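Local coordinates for protein acyl-homoserine-lactone synthase (PDB 6WNS) that makes acyl-homoserine lactone signals for bacterial quorum sensing, acting as a coenzyme A-dependent acyltransferase that joins an acyl chain to a homoserine lactone precursor, at residues Gly70-Pro75 against Glu102-Phe107; Ile141-Glu146 against Leu177-Thr182; His5-Glu10 against Tyr57-Asp62. All coordinates share one frame; numbering follows the deposited sequence.

Interaction 1 of 3, residues Gly70-Pro75 against Glu102-Phe107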
ATOM      1  N   GLY A  70       7.131   1.515   1.690  1.00 59.92           N
ATOM      2  CA  GLY A  70       6.400   1.495   0.416  1.00 58.38           C
ATOM      3  C   GLY A  70       5.031   0.915   0.498  1.00 54.33           C
ATOM      4  O   GLY A  70       4.512   0.763   1.609  1.00 51.37           O
ATOM      5  N   SER A  71       4.452   0.685  -0.690  1.00 50.54           N
ATOM      6  CA  SER A  71       3.103   0.114  -0.838  1.00 51.01           C
ATOM      7  C   SER A  71       2.911  -0.332  -2.271  1.00 46.00           C
ATOM      8  O   SER A  71       3.746   0.003  -3.110  1.00 45.27           O
ATOM      9  CB  SER A  71       2.056   1.096  -0.342  1.00 61.51           C
ATOM     10  OG  SER A  71       2.566   2.387  -0.379  1.00 82.15           O
ATOM     11  N   ARG A  72       1.837  -1.053  -2.497  1.00 44.49           N
ATOM     12  CA  ARG A  72       1.474  -1.621  -3.804  1.00 42.25           C
ATOM     13  C   ARG A  72       0.016  -1.298  -4.064  1.00 43.74           C
ATOM     14  O   ARG A  72      -0.774  -1.230  -3.107  1.00 46.03           O
ATOM     15  CB  ARG A  72       1.655  -3.125  -3.836  1.00 40.38           C
ATOM     16  CG  ARG A  72       1.341  -3.796  -5.150  1.00 38.32           C
ATOM     17  CD  ARG A  72       1.639  -5.286  -5.016  1.00 37.79           C
ATOM     18  NE  ARG A  72       0.829  -6.036  -4.045  1.00 37.90           N
ATOM     19  CZ  ARG A  72       0.802  -7.344  -3.999  1.00 36.48           C
ATOM     20  NH1 ARG A  72       1.591  -8.021  -4.836  1.00 37.88           N
ATOM     21  NH2 ARG A  72      -0.001  -7.996  -3.151  1.00 38.03           N
ATOM     22  N   LEU A  73      -0.240  -0.926  -5.295  1.00 47.09           N
ATOM     23  CA  LEU A  73      -1.615  -0.704  -5.794  1.00 48.28           C
ATOM     24  C   LEU A  73      -1.849  -1.657  -6.955  1.00 47.11           C
ATOM     25  O   LEU A  73      -0.991  -1.720  -7.922  1.00 46.84           O
ATOM     26  CB  LEU A  73      -1.734   0.739  -6.249  1.00 52.69           C
ATOM     27  CG  LEU A  73      -1.827   1.777  -5.145  1.00 54.83           C
ATOM     28  CD1 LEU A  73      -1.745   3.174  -5.726  1.00 57.96           C
ATOM     29  CD2 LEU A  73      -3.095   1.605  -4.324  1.00 56.69           C
ATOM     30  N   VAL A  74      -3.046  -2.227  -6.956  1.00 46.74           N
ATOM     31  CA  VAL A  74      -3.560  -3.096  -8.042  1.00 45.15           C
ATOM     32  C   VAL A  74      -4.926  -2.604  -8.515  1.00 50.41           C
ATOM     33  O   VAL A  74      -5.795  -2.324  -7.693  1.00 50.50           O
ATOM     34  CB  VAL A  74      -3.624  -4.516  -7.478  1.00 46.15           C
ATOM     35  CG1 VAL A  74      -4.189  -5.510  -8.465  1.00 43.49           C
ATOM     36  CG2 VAL A  74      -2.243  -4.973  -7.040  1.00 46.12           C
ATOM     37  N   PRO A  75      -5.187  -2.538  -9.834  1.00 50.46           N
ATOM     38  CA  PRO A  75      -6.502  -2.105 -10.323  1.00 55.52           C
ATOM     39  C   PRO A  75      -7.602  -3.034  -9.776  1.00 53.19           C
ATOM     40  O   PRO A  75      -7.476  -4.268  -9.800  1.00 53.03           O
ATOM     41  CB  PRO A  75      -6.376  -2.167 -11.858  1.00 57.51           C
ATOM     42  CG  PRO A  75      -5.037  -2.687 -12.198  1.00 54.60           C
ATOM     43  CD  PRO A  75      -4.303  -3.003 -10.908  1.00 51.00           C
ATOM     44  N   GLU A 102      -6.626  -1.252  -5.335  1.00 54.52           N
ATOM     45  CA  GLU A 102      -6.502  -1.897  -4.004  1.00 52.73           C
ATOM     46  C   GLU A 102      -5.081  -1.637  -3.525  1.00 50.54           C
ATOM     47  O   GLU A 102      -4.164  -1.909  -4.294  1.00 48.57           O
ATOM     48  CB  GLU A 102      -6.844  -3.373  -4.061  1.00 51.53           C
ATOM     49  CG  GLU A 102      -6.587  -4.009  -2.717  1.00 49.96           C
ATOM     50  CD  GLU A 102      -6.514  -5.508  -2.690  1.00 46.09           C
ATOM     51  OE1 GLU A 102      -5.708  -6.055  -3.459  1.00 44.77           O
ATOM     52  OE2 GLU A 102      -7.301  -6.131  -1.873  1.00 50.42           O
ATOM     53  N   TRP A 103      -4.966  -1.188  -2.276  1.00 51.03           N
ATOM     54  CA  TRP A 103      -3.733  -1.037  -1.467  1.00 51.58           C
ATOM     55  C   TRP A 103      -3.388  -2.360  -0.781  1.00 49.31           C
ATOM     56  O   TRP A 103      -4.260  -2.900  -0.038  1.00 50.86           O
ATOM     57  CB  TRP A 103      -3.962   0.061  -0.442  1.00 52.45           C
ATOM     58  CG  TRP A 103      -2.812   0.458   0.421  1.00 52.89           C
ATOM     59  CD1 TRP A 103      -1.477   0.273   0.222  1.00 51.88           C
ATOM     60  CD2 TRP A 103      -2.933   1.251   1.615  1.00 54.71           C
ATOM     61  NE1 TRP A 103      -0.767   0.888   1.230  1.00 51.43           N
ATOM     62  CE2 TRP A 103      -1.628   1.515   2.075  1.00 51.81           C
ATOM     63  CE3 TRP A 103      -4.020   1.841   2.289  1.00 57.53           C
ATOM     64  CZ2 TRP A 103      -1.388   2.246   3.228  1.00 56.20           C
ATOM     65  CZ3 TRP A 103      -3.790   2.557   3.434  1.00 58.37           C
ATOM     66  CH2 TRP A 103      -2.486   2.766   3.895  1.00 59.61           C
ATOM     67  N   THR A 104      -2.161  -2.849  -1.019  1.00 47.99           N
ATOM     68  CA  THR A 104      -1.597  -3.981  -0.261  1.00 48.47           C
ATOM     69  C   THR A 104      -0.151  -3.616   0.113  1.00 48.23           C
ATOM     70  O   THR A 104       0.439  -2.685  -0.493  1.00 43.28           O
ATOM     71  CB  THR A 104      -1.733  -5.274  -1.085  1.00 44.71           C
ATOM     72  OG1 THR A 104      -1.243  -5.050  -2.414  1.00 41.54           O
ATOM     73  CG2 THR A 104      -3.161  -5.774  -1.179  1.00 45.56           C
ATOM     74  N   ARG A 105       0.443  -4.413   0.987  1.00 47.19           N
ATOM     75  CA  ARG A 105       1.911  -4.407   1.213  1.00 44.26           C
ATOM     76  C   ARG A 105       2.395  -3.023   1.648  1.00 47.12           C
ATOM     77  O   ARG A 105       3.356  -2.544   1.103  1.00 46.95           O
ATOM     78  CB  ARG A 105       2.565  -4.992  -0.028  1.00 39.79           C
ATOM     79  CG  ARG A 105       2.027  -6.385  -0.325  1.00 41.14           C
ATOM     80  CD  ARG A 105       1.850  -7.392   0.816  1.00 43.14           C
ATOM     81  NE  ARG A 105       1.647  -8.740   0.261  1.00 41.32           N
ATOM     82  CZ  ARG A 105       2.649  -9.576   0.014  1.00 42.29           C
ATOM     83  NH1 ARG A 105       3.825  -9.369   0.584  1.00 43.81           N
ATOM     84  NH2 ARG A 105       2.410 -10.745  -0.544  1.00 38.77           N
ATOM     85  N   PHE A 106       1.727  -2.414   2.623  1.00 45.09           N
ATOM     86  CA  PHE A 106       2.250  -1.204   3.272  1.00 47.98           C
ATOM     87  C   PHE A 106       3.364  -1.628   4.209  1.00 49.19           C
ATOM     88  O   PHE A 106       3.135  -2.553   4.997  1.00 51.19           O
ATOM     89  CB  PHE A 106       1.181  -0.490   4.082  1.00 51.77           C
ATOM     90  CG  PHE A 106       1.726   0.619   4.935  1.00 55.14           C
ATOM     91  CD1 PHE A 106       2.016   1.859   4.383  1.00 60.25           C
ATOM     92  CD2 PHE A 106       1.957   0.410   6.287  1.00 60.59           C
ATOM     93  CE1 PHE A 106       2.459   2.897   5.201  1.00 61.55           C
ATOM     94  CE2 PHE A 106       2.431   1.434   7.091  1.00 64.53           C
ATOM     95  CZ  PHE A 106       2.662   2.678   6.544  1.00 68.05           C
ATOM     96  N   PHE A 107       4.546  -1.085   4.055  1.00 49.95           N
ATOM     97  CA  PHE A 107       5.606  -1.324   5.061  1.00 51.44           C
ATOM     98  C   PHE A 107       6.472  -0.078   5.219  1.00 53.34           C
ATOM     99  O   PHE A 107       6.669   0.711   4.261  1.00 51.26           O
ATOM    100  CB  PHE A 107       6.470  -2.511   4.634  1.00 50.93           C
ATOM    101  CG  PHE A 107       7.250  -2.218   3.387  1.00 50.85           C
ATOM    102  CD1 PHE A 107       6.639  -2.214   2.144  1.00 54.48           C
ATOM    103  CD2 PHE A 107       8.581  -1.854   3.467  1.00 54.42           C
ATOM    104  CE1 PHE A 107       7.360  -1.906   1.004  1.00 53.12           C
ATOM    105  CE2 PHE A 107       9.313  -1.607   2.317  1.00 52.76           C
ATOM    106  CZ  PHE A 107       8.709  -1.640   1.093  1.00 51.97           C
TER
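The hydroxyl oxygen of Thr-104 is gripped by the guanidinium of Arg-72: NE donates to OG1 at 2.8 Å, close to the guanidinium plane, and NH2 adds a weak bond to the same atom. The Arg-72 chain runs straight through CG and bends only at chi3 (64°), which turns the edge of the guanidinium, NE foremost, to OG1. Arg-105 lies alongside, its CG over one face of that guanidinium. The two arginine planes stand 66° apart, with NH2 of Arg-72 3.9 Å from NE of Arg-105, and acidic neighbours probably offset the like charges: Asp-48 binds both arginines, Asp-51 joins Arg-72, and Glu-46 joins Arg-105.

The strands are antiparallel, but a beta bulge sets Arg-105 and Phe-106 against Ser-71. Arg-105 takes positive phi (58°) here, and its O accepts a CA-H contact from Ser-71. Beyond the bulge the backbone N of Gly-70 sits over the centre of the Phe-107 ring, 3.5 Å from its plane; a beta-carbon at Gly-70 would crowd that ring. On the other face the indole edge of Trp-103 meets CB of Ser-71, 3.2 Å from NE1, a buried nitrogen without a hydrogen-bond partner in the model.

Helix 121-135 packs on Trp-103 and Ser-71, helix 16-31 on Phe-107 and Arg-72, while strands 56-60 and 140-146 flank the pair within the sheet.

Interaction 2 of 3, residues Ile141-Glu146 against Leu177-Thr182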
ATOM      1  N   ILE A 141      -9.318   4.184  -2.887  1.00 69.95           N
ATOM      2  CA  ILE A 141      -8.393   3.028  -2.627  1.00 66.43           C
ATOM      3  C   ILE A 141      -9.087   2.071  -1.657  1.00 66.01           C
ATOM      4  O   ILE A 141      -9.587   2.619  -0.524  1.00 72.81           O
ATOM      5  CB  ILE A 141      -7.063   3.500  -2.020  1.00 67.77           C
ATOM      6  CG1 ILE A 141      -6.258   4.340  -3.009  1.00 67.97           C
ATOM      7  CG2 ILE A 141      -6.248   2.289  -1.535  1.00 64.59           C
ATOM      8  CD1 ILE A 141      -5.422   5.400  -2.313  1.00 72.35           C
ATOM      9  N   SER A 142      -9.212   0.737  -2.130  1.00 62.01           N
ATOM     10  CA  SER A 142      -9.770  -0.336  -1.272  1.00 62.71           C
ATOM     11  C   SER A 142      -8.612  -1.014  -0.541  1.00 59.62           C
ATOM     12  O   SER A 142      -7.480  -0.977  -1.084  1.00 58.07           O
ATOM     13  CB  SER A 142     -10.621  -1.313  -2.018  1.00 62.88           C
ATOM     14  OG  SER A 142      -9.886  -2.006  -2.994  1.00 60.10           O
ATOM     15  N   VAL A 143      -8.855  -1.540   0.665  1.00 61.82           N
ATOM     16  CA  VAL A 143      -7.760  -2.171   1.467  1.00 58.92           C
ATOM     17  C   VAL A 143      -8.362  -3.115   2.498  1.00 60.56           C
ATOM     18  O   VAL A 143      -9.457  -2.864   3.071  1.00 56.92           O
ATOM     19  CB  VAL A 143      -6.879  -1.086   2.106  1.00 61.25           C
ATOM     20  CG1 VAL A 143      -7.681  -0.256   3.127  1.00 69.58           C
ATOM     21  CG2 VAL A 143      -5.604  -1.606   2.741  1.00 58.69           C
ATOM     22  N   VAL A 144      -7.615  -4.154   2.773  1.00 52.52           N
ATOM     23  CA  VAL A 144      -7.834  -5.114   3.878  1.00 53.25           C
ATOM     24  C   VAL A 144      -6.711  -4.814   4.876  1.00 57.68           C
ATOM     25  O   VAL A 144      -5.508  -4.828   4.451  1.00 50.19           O
ATOM     26  CB  VAL A 144      -7.741  -6.568   3.354  1.00 53.50           C
ATOM     27  CG1 VAL A 144      -7.933  -7.557   4.517  1.00 53.86           C
ATOM     28  CG2 VAL A 144      -8.710  -6.863   2.204  1.00 54.52           C
ATOM     29  N   CYS A 145      -7.055  -4.398   6.070  1.00 55.55           N
ATOM     30  CA  CYS A 145      -6.070  -3.953   7.069  1.00 55.60           C
ATOM     31  C   CYS A 145      -6.551  -4.392   8.457  1.00 58.11           C
ATOM     32  O   CYS A 145      -7.743  -4.873   8.628  1.00 57.77           O
ATOM     33  CB  CYS A 145      -5.838  -2.456   6.980  1.00 59.84           C
ATOM     34  SG  CYS A 145      -7.397  -1.594   7.254  1.00 67.76           S
ATOM     35  N   GLU A 146      -5.609  -4.349   9.398  1.00 56.59           N
ATOM     36  CA  GLU A 146      -5.904  -4.612  10.813  1.00 58.15           C
ATOM     37  C   GLU A 146      -6.964  -3.599  11.282  1.00 60.62           C
ATOM     38  O   GLU A 146      -6.934  -2.462  10.818  1.00 60.33           O
ATOM     39  CB  GLU A 146      -4.619  -4.549  11.617  1.00 59.09           C
ATOM     40  CG  GLU A 146      -3.861  -5.835  11.394  1.00 61.76           C
ATOM     41  CD  GLU A 146      -2.841  -6.247  12.448  1.00 65.79           C
ATOM     42  OE1 GLU A 146      -3.225  -6.840  13.484  1.00 73.29           O
ATOM     43  OE2 GLU A 146      -1.660  -6.075  12.134  1.00 70.36           O
ATOM     44  N   LEU A 177     -11.886  -1.634   3.939  1.00 68.70           N
ATOM     45  CA  LEU A 177     -12.162  -0.170   3.897  1.00 68.65           C
ATOM     46  C   LEU A 177     -12.189   0.330   2.451  1.00 70.05           C
ATOM     47  O   LEU A 177     -11.429  -0.221   1.605  1.00 64.54           O
ATOM     48  CB  LEU A 177     -10.979   0.500   4.586  1.00 70.38           C
ATOM     49  CG  LEU A 177     -11.021   0.717   6.088  1.00 74.47           C
ATOM     50  CD1 LEU A 177     -11.966  -0.195   6.851  1.00 75.72           C
ATOM     51  CD2 LEU A 177      -9.622   0.669   6.586  1.00 68.57           C
ATOM     52  N   LEU A 178     -12.963   1.388   2.169  1.00 73.77           N
ATOM     53  CA  LEU A 178     -12.871   2.177   0.901  1.00 70.84           C
ATOM     54  C   LEU A 178     -12.468   3.629   1.217  1.00 73.06           C
ATOM     55  O   LEU A 178     -13.195   4.286   1.976  1.00 79.46           O
ATOM     56  CB  LEU A 178     -14.205   2.106   0.165  1.00 73.87           C
ATOM     57  CG  LEU A 178     -14.171   2.800  -1.199  1.00 75.60           C
ATOM     58  CD1 LEU A 178     -13.170   2.074  -2.092  1.00 70.34           C
ATOM     59  CD2 LEU A 178     -15.553   2.880  -1.853  1.00 78.54           C
ATOM     60  N   ILE A 179     -11.312   4.089   0.729  1.00 71.24           N
ATOM     61  CA  ILE A 179     -10.681   5.383   1.135  1.00 76.92           C
ATOM     62  C   ILE A 179     -10.876   6.384   0.005  1.00 78.19           C
ATOM     63  O   ILE A 179     -10.528   6.027  -1.130  1.00 79.41           O
ATOM     64  CB  ILE A 179      -9.185   5.182   1.486  1.00 74.05           C
ATOM     65  CG1 ILE A 179      -9.026   4.376   2.778  1.00 76.46           C
ATOM     66  CG2 ILE A 179      -8.458   6.516   1.627  1.00 79.75           C
ATOM     67  CD1 ILE A 179      -7.744   3.549   2.851  1.00 70.42           C
ATOM     68  N   ASP A 180     -11.444   7.572   0.297  1.00 83.82           N
ATOM     69  CA  ASP A 180     -11.429   8.707  -0.660  1.00 87.90           C
ATOM     70  C   ASP A 180      -9.976   9.298  -0.650  1.00 87.09           C
ATOM     71  O   ASP A 180      -9.384   9.697   0.361  1.00 92.72           O
ATOM     72  CB  ASP A 180     -12.485   9.779  -0.340  1.00 94.56           C
ATOM     73  CG  ASP A 180     -13.885   9.224  -0.469  1.00 97.37           C
ATOM     74  OD1 ASP A 180     -14.029   8.149  -1.129  1.00 99.50           O
ATOM     75  OD2 ASP A 180     -14.837   9.912   0.046  1.00118.79           O
ATOM     76  N   VAL A 181      -9.551   9.513  -1.935  1.00 84.39           N
ATOM     77  CA  VAL A 181      -8.297  10.230  -2.321  1.00 85.17           C
ATOM     78  C   VAL A 181      -8.680  11.701  -2.524  1.00 91.83           C
ATOM     79  O   VAL A 181      -9.120  12.040  -3.609  1.00 96.36           O
ATOM     80  CB  VAL A 181      -7.648   9.611  -3.579  1.00 80.69           C
ATOM     81  CG1 VAL A 181      -6.350  10.308  -3.942  1.00 81.19           C
ATOM     82  CG2 VAL A 181      -7.408   8.111  -3.441  1.00 75.52           C
ATOM     83  N   THR A 182      -8.576  12.512  -1.472  1.00 97.68           N
ATOM     84  CA  THR A 182      -9.032  13.918  -1.452  1.00 99.79           C
ATOM     85  C   THR A 182      -7.818  14.835  -1.214  1.00103.45           C
ATOM     86  O   THR A 182      -6.836  14.457  -0.470  1.00 98.47           O
ATOM     87  CB  THR A 182     -10.225  14.063  -0.491  1.00101.71           C
ATOM     88  OG1 THR A 182      -9.900  13.818   0.890  1.00100.18           O
ATOM     89  CG2 THR A 182     -11.354  13.133  -0.885  1.00 99.25           C
TER
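Ile-141 to Val-143 run antiparallel to Leu-177 to Ile-179, the strand axes 4.7 Å apart at 147°, and two hydrogen-bonded pairs, Ile-141 with Ile-179 and Val-143 with Leu-177, tie them with four backbone bonds. That from Ile-141 N to Ile-179 O measures 2.8 Å.

Beta-branched Ile-141, Val-143 and Ile-179, which suit an extended backbone, share one face with Leu-177. The methyl CG1 of Val-143 is the pivot: with chi1 at 65° it stands between the backbone N and the carbonyl carbon, and from there it meets CB of Leu-177 at 3.7 Å and CD1 of Ile-179 at 3.8 Å. Val-143 and Leu-177 lie side by side, pointing the same way. At the far end Ile-141 and Val-181 cross at about a right angle, CD1 of the isoleucine reaching CG2 of the valine at 3.5 Å. Cys-145 points at Leu-177, but the 3.2 Å between SG and CD2 is short and the leucine's chi2 (22°) is far from staggered, which leaves the detail doubtful.

On the other face Ser-142 and Leu-178 form the non-hydrogen-bonded pair, and their side chains touch only lightly, the leucine's CD1 lying 4.2 Å from the serine CB. A small serine fits here, beside Glu-102 and Met-82.

Trp-103 of the next strand packs on Ile-141, Val-143 and Ile-179, and Leu-160 of strand 160-162 on Leu-177 and Ile-179. This is the C-terminal half of an acetyltransferase-like (GNAT) sheet, in which the last strand, 174-180, is inserted antiparallel between strands 140-146 and 160-162.

Interaction 3 of 3, residues His5-Glu10 against Tyr57-Asp62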
ATOM      1  N   HIS A   5       8.680   7.233  -5.314  1.00 67.03           N
ATOM      2  CA  HIS A   5       8.851   6.824  -6.723  1.00 65.32           C
ATOM      3  C   HIS A   5       7.797   5.795  -7.143  1.00 63.63           C
ATOM      4  O   HIS A   5       7.495   4.843  -6.370  1.00 62.11           O
ATOM      5  CB  HIS A   5      10.195   6.154  -6.938  1.00 64.76           C
ATOM      6  CG  HIS A   5      11.344   7.045  -6.715  1.00 66.37           C
ATOM      7  ND1 HIS A   5      12.294   7.250  -7.689  1.00 68.25           N
ATOM      8  CD2 HIS A   5      11.711   7.777  -5.641  1.00 70.44           C
ATOM      9  CE1 HIS A   5      13.172   8.126  -7.258  1.00 72.64           C
ATOM     10  NE2 HIS A   5      12.850   8.431  -5.995  1.00 72.62           N
ATOM     11  N   LEU A   6       7.257   6.014  -8.326  1.00 62.21           N
ATOM     12  CA  LEU A   6       6.163   5.201  -8.883  1.00 62.16           C
ATOM     13  C   LEU A   6       6.792   4.242  -9.880  1.00 59.91           C
ATOM     14  O   LEU A   6       7.266   4.715 -10.947  1.00 57.79           O
ATOM     15  CB  LEU A   6       5.147   6.086  -9.590  1.00 65.65           C
ATOM     16  CG  LEU A   6       4.142   5.285 -10.395  1.00 61.29           C
ATOM     17  CD1 LEU A   6       3.393   4.290  -9.479  1.00 59.15           C
ATOM     18  CD2 LEU A   6       3.216   6.227 -11.111  1.00 65.07           C
ATOM     19  N   VAL A   7       6.824   2.963  -9.520  1.00 56.32           N
ATOM     20  CA  VAL A   7       7.367   1.909 -10.430  1.00 54.48           C
ATOM     21  C   VAL A   7       6.224   1.120 -11.026  1.00 48.66           C
ATOM     22  O   VAL A   7       5.344   0.608 -10.274  1.00 46.94           O
ATOM     23  CB  VAL A   7       8.373   0.999  -9.722  1.00 53.01           C
ATOM     24  CG1 VAL A   7       9.092   0.166 -10.731  1.00 51.38           C
ATOM     25  CG2 VAL A   7       9.383   1.854  -8.943  1.00 56.42           C
ATOM     26  N   THR A   8       6.235   1.051 -12.348  1.00 50.40           N
ATOM     27  CA  THR A   8       5.172   0.404 -13.130  1.00 50.47           C
ATOM     28  C   THR A   8       5.786  -0.580 -14.104  1.00 49.85           C
ATOM     29  O   THR A   8       7.003  -0.624 -14.265  1.00 49.31           O
ATOM     30  CB  THR A   8       4.364   1.424 -13.932  1.00 54.02           C
ATOM     31  OG1 THR A   8       5.164   1.945 -15.008  1.00 54.66           O
ATOM     32  CG2 THR A   8       3.878   2.492 -12.986  1.00 58.42           C
ATOM     33  N   TRP A   9       4.939  -1.286 -14.833  1.00 50.76           N
ATOM     34  CA  TRP A   9       5.438  -2.104 -15.943  1.00 48.40           C
ATOM     35  C   TRP A   9       6.267  -1.239 -16.873  1.00 50.55           C
ATOM     36  O   TRP A   9       7.274  -1.716 -17.364  1.00 50.87           O
ATOM     37  CB  TRP A   9       4.262  -2.726 -16.705  1.00 51.68           C
ATOM     38  CG  TRP A   9       4.694  -3.754 -17.692  1.00 50.34           C
ATOM     39  CD1 TRP A   9       4.655  -3.710 -19.056  1.00 53.61           C
ATOM     40  CD2 TRP A   9       5.272  -5.021 -17.351  1.00 49.58           C
ATOM     41  NE1 TRP A   9       5.146  -4.878 -19.574  1.00 51.43           N
ATOM     42  CE2 TRP A   9       5.524  -5.701 -18.561  1.00 53.24           C
ATOM     43  CE3 TRP A   9       5.636  -5.603 -16.135  1.00 47.12           C
ATOM     44  CZ2 TRP A   9       6.083  -6.981 -18.588  1.00 52.51           C
ATOM     45  CZ3 TRP A   9       6.126  -6.890 -16.182  1.00 46.92           C
ATOM     46  CH2 TRP A   9       6.379  -7.536 -17.379  1.00 45.99           C
ATOM     47  N   GLU A  10       5.861   0.004 -17.159  1.00 57.45           N
ATOM     48  CA  GLU A  10       6.495   0.784 -18.226  1.00 55.60           C
ATOM     49  C   GLU A  10       7.933   1.119 -17.841  1.00 56.62           C
ATOM     50  O   GLU A  10       8.752   1.211 -18.740  1.00 57.45           O
ATOM     51  CB  GLU A  10       5.729   2.079 -18.500  1.00 62.11           C
ATOM     52  CG  GLU A  10       4.436   1.883 -19.238  1.00 66.49           C
ATOM     53  CD  GLU A  10       3.876   3.205 -19.749  1.00 71.73           C
ATOM     54  OE1 GLU A  10       3.657   3.342 -20.960  1.00 78.03           O
ATOM     55  OE2 GLU A  10       3.718   4.127 -18.928  1.00 77.18           O
ATOM     56  N   TYR A  57       3.986  -0.032  -7.877  1.00 46.88           N
ATOM     57  CA  TYR A  57       4.842  -0.007  -6.666  1.00 45.97           C
ATOM     58  C   TYR A  57       5.131   1.454  -6.333  1.00 51.24           C
ATOM     59  O   TYR A  57       5.718   2.233  -7.107  1.00 51.79           O
ATOM     60  CB  TYR A  57       6.087  -0.857  -6.879  1.00 45.73           C
ATOM     61  CG  TYR A  57       5.733  -2.263  -7.264  1.00 44.05           C
ATOM     62  CD1 TYR A  57       5.346  -3.172  -6.294  1.00 40.44           C
ATOM     63  CD2 TYR A  57       5.700  -2.654  -8.589  1.00 46.69           C
ATOM     64  CE1 TYR A  57       4.978  -4.477  -6.633  1.00 38.68           C
ATOM     65  CE2 TYR A  57       5.273  -3.921  -8.954  1.00 41.33           C
ATOM     66  CZ  TYR A  57       4.918  -4.840  -7.969  1.00 39.64           C
ATOM     67  OH  TYR A  57       4.574  -6.114  -8.271  1.00 38.20           O
ATOM     68  N   VAL A  58       4.680   1.830  -5.157  1.00 49.88           N
ATOM     69  CA  VAL A  58       4.932   3.167  -4.584  1.00 53.35           C
ATOM     70  C   VAL A  58       6.015   3.068  -3.526  1.00 52.88           C
ATOM     71  O   VAL A  58       5.717   2.652  -2.391  1.00 56.97           O
ATOM     72  CB  VAL A  58       3.665   3.743  -3.975  1.00 57.16           C
ATOM     73  CG1 VAL A  58       3.924   5.197  -3.619  1.00 62.19           C
ATOM     74  CG2 VAL A  58       2.494   3.607  -4.948  1.00 57.66           C
ATOM     75  N   LEU A  59       7.238   3.399  -3.914  1.00 53.97           N
ATOM     76  CA  LEU A  59       8.430   3.125  -3.095  1.00 54.24           C
ATOM     77  C   LEU A  59       9.046   4.426  -2.588  1.00 60.76           C
ATOM     78  O   LEU A  59       9.340   5.342  -3.405  1.00 61.94           O
ATOM     79  CB  LEU A  59       9.387   2.324  -3.948  1.00 55.01           C
ATOM     80  CG  LEU A  59       8.778   0.994  -4.451  1.00 49.83           C
ATOM     81  CD1 LEU A  59       9.839   0.252  -5.172  1.00 50.60           C
ATOM     82  CD2 LEU A  59       8.201   0.186  -3.270  1.00 49.73           C
ATOM     83  N   ALA A  60       9.305   4.442  -1.283  1.00 61.44           N
ATOM     84  CA  ALA A  60      10.056   5.522  -0.608  1.00 63.98           C
ATOM     85  C   ALA A  60      11.557   5.182  -0.634  1.00 66.49           C
ATOM     86  O   ALA A  60      11.940   4.126  -0.039  1.00 62.98           O
ATOM     87  CB  ALA A  60       9.504   5.683   0.771  1.00 67.36           C
ATOM     88  N   LEU A  61      12.381   6.029  -1.305  1.00 68.36           N
ATOM     89  CA  LEU A  61      13.846   5.827  -1.531  1.00 70.99           C
ATOM     90  C   LEU A  61      14.623   6.950  -0.867  1.00 74.26           C
ATOM     91  O   LEU A  61      13.919   7.781  -0.411  1.00 74.30           O
ATOM     92  CB  LEU A  61      14.134   5.902  -3.027  1.00 70.38           C
ATOM     93  CG  LEU A  61      13.349   4.886  -3.845  1.00 64.79           C
ATOM     94  CD1 LEU A  61      13.958   4.719  -5.210  1.00 63.45           C
ATOM     95  CD2 LEU A  61      13.266   3.537  -3.104  1.00 63.49           C
ATOM     96  N   ASP A  62      15.952   7.055  -1.140  1.00 85.12           N
ATOM     97  CA  ASP A  62      16.872   8.165  -0.751  1.00 81.91           C
ATOM     98  C   ASP A  62      18.281   8.077  -1.382  1.00 86.23           C
ATOM     99  O   ASP A  62      19.226   8.911  -0.841  1.00 81.41           O
ATOM    100  CB  ASP A  62      17.104   8.137   0.773  1.00 88.55           C
ATOM    101  CG  ASP A  62      17.884   6.809   1.245  1.00 89.17           C
ATOM    102  OD1 ASP A  62      18.435   6.188   0.231  1.00 87.24           O
ATOM    103  OD2 ASP A  62      17.725   6.192   2.349  1.00 89.25           O
TER
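His-5 to Val-7 join Tyr-57 to Leu-59 as an antiparallel strand pair, and because strand 4-7 is outermost within the chain, this contact fastens one edge of the central sheet. The hydrogen-bonded pairs His-5 with Leu-59 and Val-7 with Tyr-57 supply four nearly straight backbone bonds.

CG of His-5 stands beside the backbone N, opposite the carbonyl carbon (chi1 -65°), which puts the imidazole where Leu-61, past the last bridge, crosses it at about a right angle. Its CD1 sits 3.7 Å from the ring centroid, almost on the ring normal, a CH-pi contact suited to a flat aromatic group. ND1 of the same ring is hydrogen-bonded to the hydroxyl of Tyr-15, which probably helps to hold the imidazole in this rotation. An alanine at His-5 is likely to leave the methyl of Leu-61 without its aromatic face and the Tyr-15 hydroxyl without this partner.

In the GNAT-like topology these are the first two strands, linked through helix 16-31, which packs back on them: Leu-19 meets Val-7, while Val-18 and Tyr-22 meet Leu-59. Beneath that helix the methyl CG2 of Val-7 lies 4.1 Å from CD1 of Leu-59, and CB of Val-7 is equally far from CB of Tyr-57. The hydroxyl of Tyr-57 reaches on to Asp-51. Leu-6 and Val-58 take the opposite face of the sheet, where Thr-132 of helix 121-135 touches both.

All three contacts belong to one mixed sheet. Along the chain interaction 3 closes before interaction 1 opens, and interaction 2 comes last. Interaction 1 lies near the centre of the chain, with the centre of interaction 2 about 10 Å from its own and that of interaction 3 about 11 Å; the outer two, about 20 Å apart between centres, do not touch. Strands 56-60 and 69-75 are neighbours, joined by Ser-71 N to Val-58 O, and strands 100-108 and 140-146 run parallel, with a hydrogen bond from Trp-103 N to Ser-142 O. Interaction 1 thus links the N-terminal edge to the C-terminal strands, giving a continuous acetyltransferase-like framework consistent with the enzyme's acyl-transfer role.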